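PDB 5C74: protein arginine N-methyltransferase SFM1 from Saccharomyces cerevisiae, which monomethylates an arginine of ribosomal protein S3, using S-adenosyl-L-methionine as the methyl donor in a SPOUT-type fold. Local coordinates for residues Q22-E26 with V27-N31; K44-Q48 with R49-L53; E73-D77 with G78-L82; E10-S13 with E14-L18; R131-D135 with K136-T140. All blocks are in the same frame, centred on the assembly; numbering follows the deposited sequence.

Contact 1. Residues Q22-E26 with V27-N31; sequences QILRE and VGAEN
Ile23 and Val27, one turn apart on the last coil of helix 14-27, lie side by side and point the same way, forming the tight half of this contact. Ile23 CG2 meets Val27 CG2 at 4.0 Å, and both side chains pack on Ile144 of helix 140-151. The same Val27 methyl comes to 3.3 Å from Ile23 O. That carbonyl also receives Val27 N at 2.8 Å, head-on and almost straight (N-H...O 174°). The next bond is poorer: Gly28 N reaches Leu24 O at 2.9 Å from above the carbonyl plane. Gly28 has just left helical geometry, with phi 97°, and a beta carbon there would be jammed against the preceding carbonyl oxygen. Beyond it the chain folds back, so that Leu24 CD2 rests on Ala29 CA at 3.7 Å. Asn31 closes the end, its ND2 giving a straight 2.8 Å bond to Val27 O, in the plane of Asn31's own amide though tilted from that of the Val27 carbonyl.

The solvent side is looser. There Arg25 NH2 donates to Gln22 OE1 at 3.0 Å, in both the guanidinium and carbonyl planes, while the extended Glu26 chain, only partly exposed, lies against Gln148. A glycine with positive phi is a common way to end a helix; here it ends the helix of a beta-alpha-beta crossover between the adjacent parallel strands 2-6 and 32-35.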
# COMPACT_ATOMS: atom_id res chain seq x y z
N GLN A 22 -2.68 14.41 -2.10
CA GLN A 22 -2.79 15.45 -3.11
C GLN A 22 -4.26 15.73 -3.43
O GLN A 22 -4.68 16.89 -3.55
CB GLN A 22 -2.03 15.06 -4.38
CG GLN A 22 -2.06 16.13 -5.48
CD GLN A 22 -0.98 17.16 -5.33
OE1 GLN A 22 -0.39 17.32 -4.25
NE2 GLN A 22 -0.68 17.85 -6.43
N ILE A 23 -5.05 14.66 -3.54
CA ILE A 23 -6.49 14.81 -3.79
C ILE A 23 -7.18 15.61 -2.67
O ILE A 23 -7.94 16.55 -2.94
CB ILE A 23 -7.16 13.43 -3.96
CG1 ILE A 23 -6.66 12.79 -5.28
CG2 ILE A 23 -8.68 13.53 -3.95
CD1 ILE A 23 -6.90 11.27 -5.40
N LEU A 24 -6.89 15.25 -1.42
CA LEU A 24 -7.45 15.95 -0.28
C LEU A 24 -7.07 17.43 -0.27
O LEU A 24 -7.89 18.28 0.05
CB LEU A 24 -7.02 15.28 1.03
CG LEU A 24 -7.64 13.90 1.29
CD1 LEU A 24 -6.84 13.10 2.33
CD2 LEU A 24 -9.09 14.07 1.75
N ARG A 25 -5.82 17.73 -0.61
CA ARG A 25 -5.39 19.12 -0.63
C ARG A 25 -6.11 19.88 -1.74
O ARG A 25 -6.41 21.06 -1.60
CB ARG A 25 -3.86 19.23 -0.81
CG ARG A 25 -3.09 18.96 0.50
CD ARG A 25 -1.59 19.20 0.35
NE ARG A 25 -1.01 18.33 -0.66
CZ ARG A 25 -0.31 17.23 -0.39
NH1 ARG A 25 -0.05 16.87 0.86
NH2 ARG A 25 0.16 16.50 -1.39
N GLU A 26 -6.40 19.19 -2.84
CA GLU A 26 -7.06 19.83 -3.96
C GLU A 26 -8.57 20.03 -3.75
O GLU A 26 -9.07 21.15 -3.88
CB GLU A 26 -6.86 19.05 -5.26
CG GLU A 26 -7.42 19.81 -6.47
CD GLU A 26 -7.38 19.01 -7.77
OE1 GLU A 26 -6.79 17.92 -7.81
OE2 GLU A 26 -7.97 19.48 -8.76
N VAL A 27 -9.29 18.97 -3.42
CA VAL A 27 -10.76 19.08 -3.40
C VAL A 27 -11.34 19.22 -2.00
O VAL A 27 -12.49 19.63 -1.83
CB VAL A 27 -11.43 17.88 -4.10
CG1 VAL A 27 -10.90 17.75 -5.56
CG2 VAL A 27 -11.19 16.59 -3.34
N GLY A 28 -10.54 18.89 -0.99
CA GLY A 28 -10.98 19.03 0.39
C GLY A 28 -11.51 17.74 0.99
O GLY A 28 -12.07 16.90 0.29
N ALA A 29 -11.36 17.61 2.30
CA ALA A 29 -11.71 16.36 2.99
C ALA A 29 -13.20 16.08 2.99
O ALA A 29 -13.61 14.93 3.19
CB ALA A 29 -11.21 16.40 4.43
N GLU A 30 -14.03 17.10 2.79
CA GLU A 30 -15.46 16.86 2.72
C GLU A 30 -15.90 16.31 1.38
O GLU A 30 -17.04 15.85 1.24
CB GLU A 30 -16.24 18.15 3.01
CG GLU A 30 -16.26 18.53 4.47
CD GLU A 30 -17.24 19.66 4.74
OE1 GLU A 30 -16.84 20.65 5.40
OE2 GLU A 30 -18.40 19.56 4.30
N ASN A 31 -15.01 16.34 0.39
CA ASN A 31 -15.39 16.03 -0.98
C ASN A 31 -14.75 14.78 -1.55
O ASN A 31 -14.84 14.52 -2.76
CB ASN A 31 -15.08 17.23 -1.87
CG ASN A 31 -15.87 18.45 -1.45
OD1 ASN A 31 -17.08 18.37 -1.24
ND2 ASN A 31 -15.18 19.56 -1.25

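Contact 2. Residues K44-Q48 with R49-L53; sequences KDIPQ and RLLKL. With SO4 (sulfate ion), chain C.
A proline-led helix start that doubles as an anion site joins Ile46, Pro47 and Gln48 to the first turn of helix 48-52. Pro47 is the N-cap: its O takes Leu51 N at 3.1 Å, nearly straight, and a weak bond from Leu50 N. Gln48 O continues the pattern with Lys52 N. The sulfate, probably from the crystallisation liquor, sits where the first amides point outward. Gln48 N donates to sulfate O2 at 2.9 Å. Arg49 N donates to sulfate O3 at 2.8 Å. Arg49 then bends at chi3 (-64°), which brings the edge of its guanidinium round to the same ion: NE shares O3 at 2.9 Å and NH2 donates to O1 at 2.9 Å. Four N-H groups thus grip three oxygens, and the positive end of the helix dipole would be expected to add to the attraction. NH2 is held as well by a salt bridge to Glu14 of helix 14-27.

Ile46 and Leu51, flanking the cap, form a hydrophobic staple, in which the residue before the N-cap packs on the fourth of the helix. The two side chains cross at about a right angle, Ile46 CG2 meeting Leu51 CD2 at 3.7 Å. Pro47 and Leu50 instead run alongside each other, ring CG to CD1 at 3.9 Å.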
# COMPACT_ATOMS: atom_id res chain seq x y z
N LYS A 44 -7.00 2.62 13.22
CA LYS A 44 -5.57 2.35 13.38
C LYS A 44 -4.89 1.96 12.07
O LYS A 44 -3.66 2.06 11.93
CB LYS A 44 -5.35 1.24 14.42
CG LYS A 44 -5.88 1.59 15.79
CD LYS A 44 -5.88 0.38 16.72
CE LYS A 44 -6.32 0.76 18.12
NZ LYS A 44 -6.39 -0.42 19.03
N ASP A 45 -5.68 1.52 11.10
CA ASP A 45 -5.12 1.11 9.81
C ASP A 45 -4.94 2.26 8.83
O ASP A 45 -4.34 2.09 7.77
CB ASP A 45 -6.01 0.05 9.17
CG ASP A 45 -6.04 -1.25 9.96
OD1 ASP A 45 -4.98 -1.87 10.11
OD2 ASP A 45 -7.14 -1.67 10.41
N ILE A 46 -5.48 3.43 9.17
CA ILE A 46 -5.41 4.57 8.26
C ILE A 46 -4.14 5.36 8.50
O ILE A 46 -3.85 5.72 9.64
CB ILE A 46 -6.63 5.49 8.42
CG1 ILE A 46 -7.92 4.66 8.47
CG2 ILE A 46 -6.68 6.54 7.30
CD1 ILE A 46 -8.24 3.94 7.16
N PRO A 47 -3.36 5.62 7.43
CA PRO A 47 -2.11 6.36 7.60
C PRO A 47 -2.32 7.67 8.36
O PRO A 47 -3.31 8.37 8.12
CB PRO A 47 -1.65 6.62 6.15
CG PRO A 47 -2.21 5.44 5.39
CD PRO A 47 -3.55 5.14 6.05
N GLN A 48 -1.42 7.99 9.28
CA GLN A 48 -1.54 9.21 10.08
C GLN A 48 -1.62 10.48 9.23
O GLN A 48 -2.33 11.43 9.59
CB GLN A 48 -0.36 9.34 11.05
CG GLN A 48 -0.42 8.37 12.22
CD GLN A 48 -1.63 8.60 13.11
OE1 GLN A 48 -2.43 7.69 13.33
NE2 GLN A 48 -1.76 9.81 13.62
N ARG A 49 -0.91 10.50 8.12
CA ARG A 49 -0.93 11.66 7.24
C ARG A 49 -2.34 11.89 6.69
O ARG A 49 -2.79 13.04 6.56
CB ARG A 49 0.09 11.50 6.11
CG ARG A 49 1.50 11.90 6.53
CD ARG A 49 2.55 11.42 5.52
NE ARG A 49 2.61 9.96 5.44
CZ ARG A 49 3.14 9.31 4.40
NH1 ARG A 49 3.66 10.00 3.39
NH2 ARG A 49 3.15 7.98 4.38
N LEU A 50 -3.05 10.80 6.40
CA LEU A 50 -4.38 10.93 5.82
C LEU A 50 -5.41 11.29 6.89
O LEU A 50 -6.34 12.08 6.65
CB LEU A 50 -4.77 9.65 5.09
CG LEU A 50 -3.86 9.32 3.90
CD1 LEU A 50 -4.24 8.00 3.27
CD2 LEU A 50 -3.90 10.44 2.84
N LEU A 51 -5.27 10.71 8.07
CA LEU A 51 -6.12 11.09 9.19
C LEU A 51 -5.99 12.58 9.49
O LEU A 51 -6.98 13.28 9.67
CB LEU A 51 -5.78 10.25 10.42
CG LEU A 51 -6.22 8.79 10.34
CD1 LEU A 51 -5.78 8.02 11.59
CD2 LEU A 51 -7.72 8.65 10.11
N LYS A 52 -4.75 13.08 9.51
CA LYS A 52 -4.54 14.50 9.82
C LYS A 52 -5.15 15.39 8.74
O LYS A 52 -5.55 16.52 9.02
CB LYS A 52 -3.05 14.81 9.99
CG LYS A 52 -2.46 14.13 11.22
CD LYS A 52 -1.13 14.74 11.63
CE LYS A 52 -0.54 14.00 12.82
NZ LYS A 52 -0.25 12.58 12.49
N LEU A 53 -5.24 14.88 7.52
CA LEU A 53 -5.85 15.64 6.44
C LEU A 53 -7.38 15.50 6.42
O LEU A 53 -8.07 16.12 5.61
CB LEU A 53 -5.27 15.22 5.09
CG LEU A 53 -3.87 15.78 4.78
CD1 LEU A 53 -3.28 15.18 3.49
CD2 LEU A 53 -3.93 17.30 4.68
S SO4 C . 1.84 7.46 7.91
O1 SO4 C . 2.17 6.59 6.77
O2 SO4 C . 1.09 6.65 8.86
O3 SO4 C . 1.05 8.59 7.45
O4 SO4 C . 3.05 7.95 8.55

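Contact 3. Residues E73-D77 with G78-L82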
# COMPACT_ATOMS: atom_id res chain seq x y z
N GLU A 73 -24.77 15.31 0.63
CA GLU A 73 -26.03 15.22 -0.12
C GLU A 73 -26.23 13.77 -0.53
O GLU A 73 -25.25 13.04 -0.72
CB GLU A 73 -26.03 16.15 -1.33
CG GLU A 73 -25.27 15.67 -2.52
CD GLU A 73 -25.40 16.63 -3.70
OE1 GLU A 73 -24.36 17.17 -4.13
OE2 GLU A 73 -26.53 16.84 -4.18
N LEU A 74 -27.49 13.35 -0.63
CA LEU A 74 -27.81 11.97 -0.98
C LEU A 74 -27.26 11.59 -2.35
O LEU A 74 -27.27 12.40 -3.26
CB LEU A 74 -29.33 11.75 -0.98
CG LEU A 74 -30.01 11.83 0.39
CD1 LEU A 74 -31.51 11.65 0.23
CD2 LEU A 74 -29.42 10.79 1.34
N LEU A 75 -26.78 10.35 -2.48
CA LEU A 75 -26.50 9.78 -3.80
C LEU A 75 -27.84 9.49 -4.48
O LEU A 75 -28.62 8.65 -4.01
CB LEU A 75 -25.67 8.49 -3.71
CG LEU A 75 -24.15 8.60 -3.61
CD1 LEU A 75 -23.72 9.30 -2.34
CD2 LEU A 75 -23.54 7.19 -3.67
N LYS A 76 -28.10 10.18 -5.58
CA LYS A 76 -29.38 10.04 -6.25
C LYS A 76 -29.25 9.24 -7.53
O LYS A 76 -28.26 9.37 -8.25
CB LYS A 76 -29.97 11.42 -6.53
CG LYS A 76 -30.44 12.14 -5.27
CD LYS A 76 -30.88 13.57 -5.57
CE LYS A 76 -29.70 14.46 -5.95
NZ LYS A 76 -28.82 14.74 -4.76
N ASP A 77 -30.25 8.42 -7.82
CA ASP A 77 -30.21 7.59 -9.01
C ASP A 77 -30.01 8.44 -10.26
O ASP A 77 -30.67 9.48 -10.45
CB ASP A 77 -31.49 6.75 -9.12
CG ASP A 77 -31.53 5.62 -8.09
OD1 ASP A 77 -30.50 5.35 -7.43
OD2 ASP A 77 -32.60 4.98 -7.97
N GLY A 78 -29.06 8.02 -11.10
CA GLY A 78 -28.76 8.72 -12.33
C GLY A 78 -27.89 9.95 -12.14
O GLY A 78 -27.50 10.58 -13.12
N ARG A 79 -27.59 10.30 -10.90
CA ARG A 79 -26.76 11.48 -10.64
C ARG A 79 -25.40 11.09 -10.08
O ARG A 79 -24.67 11.93 -9.55
CB ARG A 79 -27.48 12.45 -9.69
CG ARG A 79 -28.85 12.91 -10.22
CD ARG A 79 -29.38 14.13 -9.45
NE ARG A 79 -28.36 15.16 -9.40
CZ ARG A 79 -28.17 16.09 -10.33
NH1 ARG A 79 -28.98 16.16 -11.39
NH2 ARG A 79 -27.19 16.98 -10.20
N VAL A 80 -25.05 9.81 -10.21
CA VAL A 80 -23.72 9.35 -9.82
C VAL A 80 -22.98 8.84 -11.05
O VAL A 80 -23.45 7.92 -11.71
CB VAL A 80 -23.80 8.25 -8.74
CG1 VAL A 80 -22.42 7.79 -8.35
CG2 VAL A 80 -24.57 8.77 -7.50
N CYS A 81 -21.85 9.46 -11.36
CA CYS A 81 -21.06 9.11 -12.53
C CYS A 81 -20.02 8.06 -12.20
O CYS A 81 -19.35 8.13 -11.17
CB CYS A 81 -20.38 10.36 -13.10
SG CYS A 81 -19.38 10.01 -14.56
N LEU A 82 -19.88 7.07 -13.06
CA LEU A 82 -18.85 6.06 -12.86
C LEU A 82 -17.78 6.21 -13.93
O LEU A 82 -18.09 6.18 -15.12
CB LEU A 82 -19.44 4.65 -12.90
CG LEU A 82 -18.44 3.50 -12.84
CD1 LEU A 82 -17.81 3.38 -11.42
CD2 LEU A 82 -19.12 2.20 -13.24
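Lys76 and Arg79 are the ends of a type II beta turn, and one backbone bond closes it: Arg79 N reaches Lys76 O at 2.9 Å, from above the carbonyl plane. Gly78 takes the third position with phi 79°, where a beta carbon would clash with Asp77 O.

The apolar contacts follow the two arms of the turn. Lys76 and Arg79 lie side by side, with Lys76 CE 3.5 Å from Arg79 CD. On the buried side Leu75 CG touches Val80 CG2 at 3.9 Å, the two side chains crossing at a slant.

Charges make the third set. Bends at chi3 and chi4, each near -70°, fold the Lys76 chain back so that NZ bonds to Leu74 O at 3.2 Å and forms a salt bridge with Glu73 OE2 at 3.2 Å, approached from the anti side and out of the carboxylate plane. Arg79 turns to Asp100 in its own salt bridge. A methionine in place of Lys76 would probably deprive Glu73 OE2 and Leu74 O of their shared donor.

Glycine in the third position is characteristic of a type II turn, which here leads into strand 80-83, between strands 101-104 and 128-131 of this SPOUT-family protein's parallel sheet.

Contact 4. Residues E10-S13 with E14-L18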
# COMPACT_ATOMS: atom_id res chain seq x y z
N GLU A 10 -6.15 -4.38 1.08
CA GLU A 10 -5.54 -4.17 2.38
C GLU A 10 -4.35 -3.23 2.22
O GLU A 10 -3.55 -3.41 1.30
CB GLU A 10 -5.10 -5.51 2.97
CG GLU A 10 -4.54 -5.41 4.35
CD GLU A 10 -5.55 -4.89 5.33
OE1 GLU A 10 -5.16 -4.11 6.22
OE2 GLU A 10 -6.74 -5.26 5.20
N GLY A 11 -4.24 -2.24 3.09
CA GLY A 11 -3.05 -1.41 3.12
C GLY A 11 -3.06 -0.19 2.22
O GLY A 11 -3.83 -0.11 1.26
N PHE A 12 -2.19 0.76 2.54
CA PHE A 12 -1.99 1.96 1.75
C PHE A 12 -0.53 2.04 1.37
O PHE A 12 0.31 2.28 2.22
CB PHE A 12 -2.38 3.21 2.53
CG PHE A 12 -3.84 3.30 2.86
CD1 PHE A 12 -4.39 2.53 3.88
CD2 PHE A 12 -4.66 4.19 2.17
CE1 PHE A 12 -5.73 2.61 4.19
CE2 PHE A 12 -6.02 4.28 2.48
CZ PHE A 12 -6.55 3.49 3.48
N SER A 13 -0.23 1.85 0.09
CA SER A 13 1.15 2.00 -0.37
C SER A 13 1.58 3.46 -0.28
O SER A 13 0.74 4.36 -0.24
CB SER A 13 1.28 1.51 -1.79
OG SER A 13 0.59 2.40 -2.65
N GLU A 14 2.88 3.70 -0.24
CA GLU A 14 3.36 5.06 -0.08
C GLU A 14 2.90 5.94 -1.24
O GLU A 14 2.48 7.08 -1.02
CB GLU A 14 4.89 5.08 0.05
CG GLU A 14 5.49 6.46 0.26
CD GLU A 14 5.05 7.13 1.57
OE1 GLU A 14 4.54 6.44 2.49
OE2 GLU A 14 5.22 8.37 1.66
N TRP A 15 2.92 5.41 -2.47
CA TRP A 15 2.51 6.24 -3.60
C TRP A 15 1.02 6.55 -3.53
O TRP A 15 0.60 7.66 -3.88
CB TRP A 15 2.88 5.60 -4.95
CG TRP A 15 2.19 4.30 -5.31
CD1 TRP A 15 2.67 3.03 -5.10
CD2 TRP A 15 0.93 4.15 -5.97
NE1 TRP A 15 1.77 2.10 -5.59
CE2 TRP A 15 0.70 2.77 -6.14
CE3 TRP A 15 -0.03 5.06 -6.44
CZ2 TRP A 15 -0.45 2.27 -6.75
CZ3 TRP A 15 -1.17 4.56 -7.06
CH2 TRP A 15 -1.37 3.17 -7.20
N VAL A 16 0.22 5.60 -3.05
CA VAL A 16 -1.22 5.84 -2.86
C VAL A 16 -1.47 6.92 -1.79
O VAL A 16 -2.34 7.79 -1.93
CB VAL A 16 -1.96 4.54 -2.46
CG1 VAL A 16 -3.32 4.85 -1.87
CG2 VAL A 16 -2.11 3.61 -3.66
N ILE A 17 -0.69 6.88 -0.71
CA ILE A 17 -0.82 7.90 0.33
C ILE A 17 -0.50 9.28 -0.24
O ILE A 17 -1.18 10.27 0.04
CB ILE A 17 0.09 7.60 1.53
CG1 ILE A 17 -0.41 6.33 2.24
CG2 ILE A 17 0.13 8.79 2.50
CD1 ILE A 17 0.58 5.78 3.32
N LEU A 18 0.54 9.36 -1.07
CA LEU A 18 0.87 10.64 -1.68
C LEU A 18 -0.24 11.10 -2.61
O LEU A 18 -0.58 12.29 -2.62
CB LEU A 18 2.20 10.56 -2.43
CG LEU A 18 3.42 10.24 -1.56
CD1 LEU A 18 4.69 10.23 -2.44
CD2 LEU A 18 3.55 11.26 -0.44
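Ser13 sets its hydroxyl over one face of the Trp15 indole, 3.1 Å above the plane and offset toward the rim on the pyrrole side. Two torsions produce this meeting. Ser13 OG stands between its own backbone N and carbonyl carbon (chi1 69°), and Trp15 CG takes the corresponding place (chi1 65°), which swings the ring back beneath the serine. Val16 CG2 lies over the same indole face, and Ser13 OG fits closely against this methyl.

The hydroxyl is also the helix cap. Ser13 is the N-cap residue, and its OG accepts Val16 N at 3.2 Å with a bond angle of 155°, while its backbone O takes Ile17 N at 2.9 Å. On the other flank Phe12 and Ile17 form a hydrophobic staple: Phe12 CB meets Ile17 CG1 at 3.7 Å, and Ile17 CD1 reaches over to Phe12 O at 3.7 Å. The phenyl ring itself leads away and stacks on His7, with Val16 CG1 approaching it obliquely at 4.3 Å from Phe12 CD2. Replacing Trp15 by an alanine would probably strip Ser13 OG and Val16 CG2 of the flat surface beneath them and open a gap toward Met196 and Leu199.

Those two residues belong to helix 196-205, which packs on the indole, and Ser204 of the second subunit adds to it. Lys202 of that subunit donates to Phe12 O. Phe12 and Ile17 meanwhile face Pro47 and helix 48-52, so the start of helix 14-27, reached by a loop from strand 2-6, is wedged between two helices and the partner chain.

Contact 5. Residues R131-D135 with K136-T140; sequences RRLGD and KQMTT
Leu133 and Lys136 face each other across a loop whose backbone turns at Gly134 (phi 76°, psi 177°), and their main chains are linked through water. Water 1 donates to Leu133 O at 2.7 Å and accepts from Lys136 N at 3.0 Å. Water 2 donates both to Leu133 O, at 2.9 Å, and to Lys136 O, at 3.1 Å. Leu133 O is therefore gripped by two solvent molecules.

Among the side chains, Met138 turns toward the first half of the loop. With CG anti to the carbonyl carbon (chi1 -58°) and the chain extended beyond, it brings SD to 4.4 Å from Leu133 CB, a light contact, and CE comes near Leu133 O. Leu133 itself is buried against Ala143, Thr147 and Ile150.

The loop joins strand 128-131, an outer strand of the parallel sheet, to helix 140-151, and Thr139 serves as the N-cap of that helix, its OG1 hydrogen-bonded to Asp141 OD1 and Thr142 OG1. In SPOUT methyltransferases the methyl donor is held by loops of a C-terminal knot, and this loop may belong to that region.

Toward solvent, Asp135 and Lys136 run alongside each other. Their salt bridge is long, Asp135 OD1 to Lys136 NZ at 3.9 Å, and NZ is held more firmly by water 3, at 2.6 Å, which also donates to Asp135 O. The Arg132 guanidinium lays one face against the backbone at Gly134 and Asp135, while its NE forms a salt bridge with Asp90.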
# COMPACT_ATOMS: atom_id res chain seq x y z
N ARG A 131 -19.06 7.36 -17.70
CA ARG A 131 -18.34 8.33 -18.53
C ARG A 131 -16.89 7.95 -18.66
O ARG A 131 -16.30 7.41 -17.73
CB ARG A 131 -18.43 9.74 -17.95
CG ARG A 131 -19.80 10.39 -18.10
CD ARG A 131 -20.11 10.71 -19.55
NE ARG A 131 -21.29 11.57 -19.65
CZ ARG A 131 -22.52 11.11 -19.83
NH1 ARG A 131 -22.73 9.80 -19.93
NH2 ARG A 131 -23.55 11.96 -19.91
N ARG A 132 -16.31 8.27 -19.82
CA ARG A 132 -14.87 8.13 -20.03
C ARG A 132 -14.16 9.44 -19.72
O ARG A 132 -14.77 10.51 -19.76
CB ARG A 132 -14.61 7.72 -21.50
CG ARG A 132 -13.24 7.15 -21.76
CD ARG A 132 -13.05 6.83 -23.25
NE ARG A 132 -13.05 8.05 -24.07
CZ ARG A 132 -12.59 8.10 -25.32
NH1 ARG A 132 -12.10 7.01 -25.90
NH2 ARG A 132 -12.63 9.25 -25.99
N LEU A 133 -12.87 9.38 -19.39
CA LEU A 133 -12.04 10.58 -19.34
C LEU A 133 -10.89 10.44 -20.35
O LEU A 133 -9.73 10.30 -19.97
CB LEU A 133 -11.46 10.81 -17.94
CG LEU A 133 -12.36 11.29 -16.81
CD1 LEU A 133 -11.54 11.35 -15.50
CD2 LEU A 133 -12.97 12.66 -17.12
N GLY A 134 -11.22 10.46 -21.64
CA GLY A 134 -10.22 10.30 -22.68
C GLY A 134 -9.78 8.86 -22.83
O GLY A 134 -10.20 7.98 -22.08
N ASP A 135 -8.91 8.58 -23.80
CA ASP A 135 -8.60 7.19 -24.08
C ASP A 135 -7.27 6.74 -23.50
O ASP A 135 -6.73 5.71 -23.89
CB ASP A 135 -8.64 6.93 -25.59
CG ASP A 135 -7.56 7.68 -26.34
OD1 ASP A 135 -6.87 8.53 -25.74
OD2 ASP A 135 -7.42 7.42 -27.55
N LYS A 136 -6.74 7.50 -22.55
CA LYS A 136 -5.52 7.07 -21.88
C LYS A 136 -5.65 7.04 -20.37
O LYS A 136 -6.21 7.96 -19.76
CB LYS A 136 -4.35 7.96 -22.30
CG LYS A 136 -3.93 7.68 -23.75
CD LYS A 136 -2.54 8.19 -24.08
CE LYS A 136 -2.07 7.60 -25.41
NZ LYS A 136 -3.16 7.61 -26.42
N GLN A 137 -5.14 5.98 -19.77
CA GLN A 137 -5.16 5.85 -18.31
C GLN A 137 -4.48 7.01 -17.61
O GLN A 137 -3.43 7.51 -18.06
CB GLN A 137 -4.49 4.53 -17.89
CG GLN A 137 -4.75 4.19 -16.42
CD GLN A 137 -4.53 2.73 -16.10
OE1 GLN A 137 -3.47 2.17 -16.41
NE2 GLN A 137 -5.53 2.09 -15.50
N MET A 138 -5.09 7.44 -16.51
CA MET A 138 -4.58 8.49 -15.64
C MET A 138 -4.41 7.95 -14.23
O MET A 138 -5.15 7.05 -13.83
CB MET A 138 -5.56 9.68 -15.59
CG MET A 138 -5.89 10.33 -16.95
SD MET A 138 -7.25 11.56 -16.77
CE MET A 138 -6.87 12.56 -18.22
N THR A 139 -3.49 8.53 -13.47
CA THR A 139 -3.48 8.31 -12.03
C THR A 139 -4.76 8.88 -11.44
O THR A 139 -5.42 9.75 -12.04
CB THR A 139 -2.25 8.94 -11.32
OG1 THR A 139 -2.31 10.37 -11.42
CG2 THR A 139 -0.92 8.43 -11.93
N THR A 140 -5.12 8.40 -10.26
CA THR A 140 -6.37 8.84 -9.68
C THR A 140 -6.37 10.35 -9.40
O THR A 140 -7.37 11.03 -9.66
CB THR A 140 -6.66 8.08 -8.40
OG1 THR A 140 -6.58 6.69 -8.70
CG2 THR A 140 -8.06 8.43 -7.91
O HOH W 1 -7.29 10.07 -21.09
O HOH W 2 -8.69 8.46 -17.96
O HOH W 3 -4.77 5.62 -26.19

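How the contacts relate
From the N terminus, contact 4 closes the loop after strand 2-6 and starts helix 14-27, and contact 1 ends that same helix and turns into strand 32-35. Contact 2 opens helix 48-52, which returns to both: Arg49 bridges to Glu14 of contact 4, and Leu50 and Leu53 pack on Leu24 of contact 1. Contact 3 turns the chain into strand 80-83. Contact 5 leaves the neighbouring strand 128-131, where Leu82 O and Arg131 N probably bond, and reaches helix 140-151, with Thr140 against Ile23. All five lie in series, none nested or crossed, yet together they tie the parallel sheet to the helices around it.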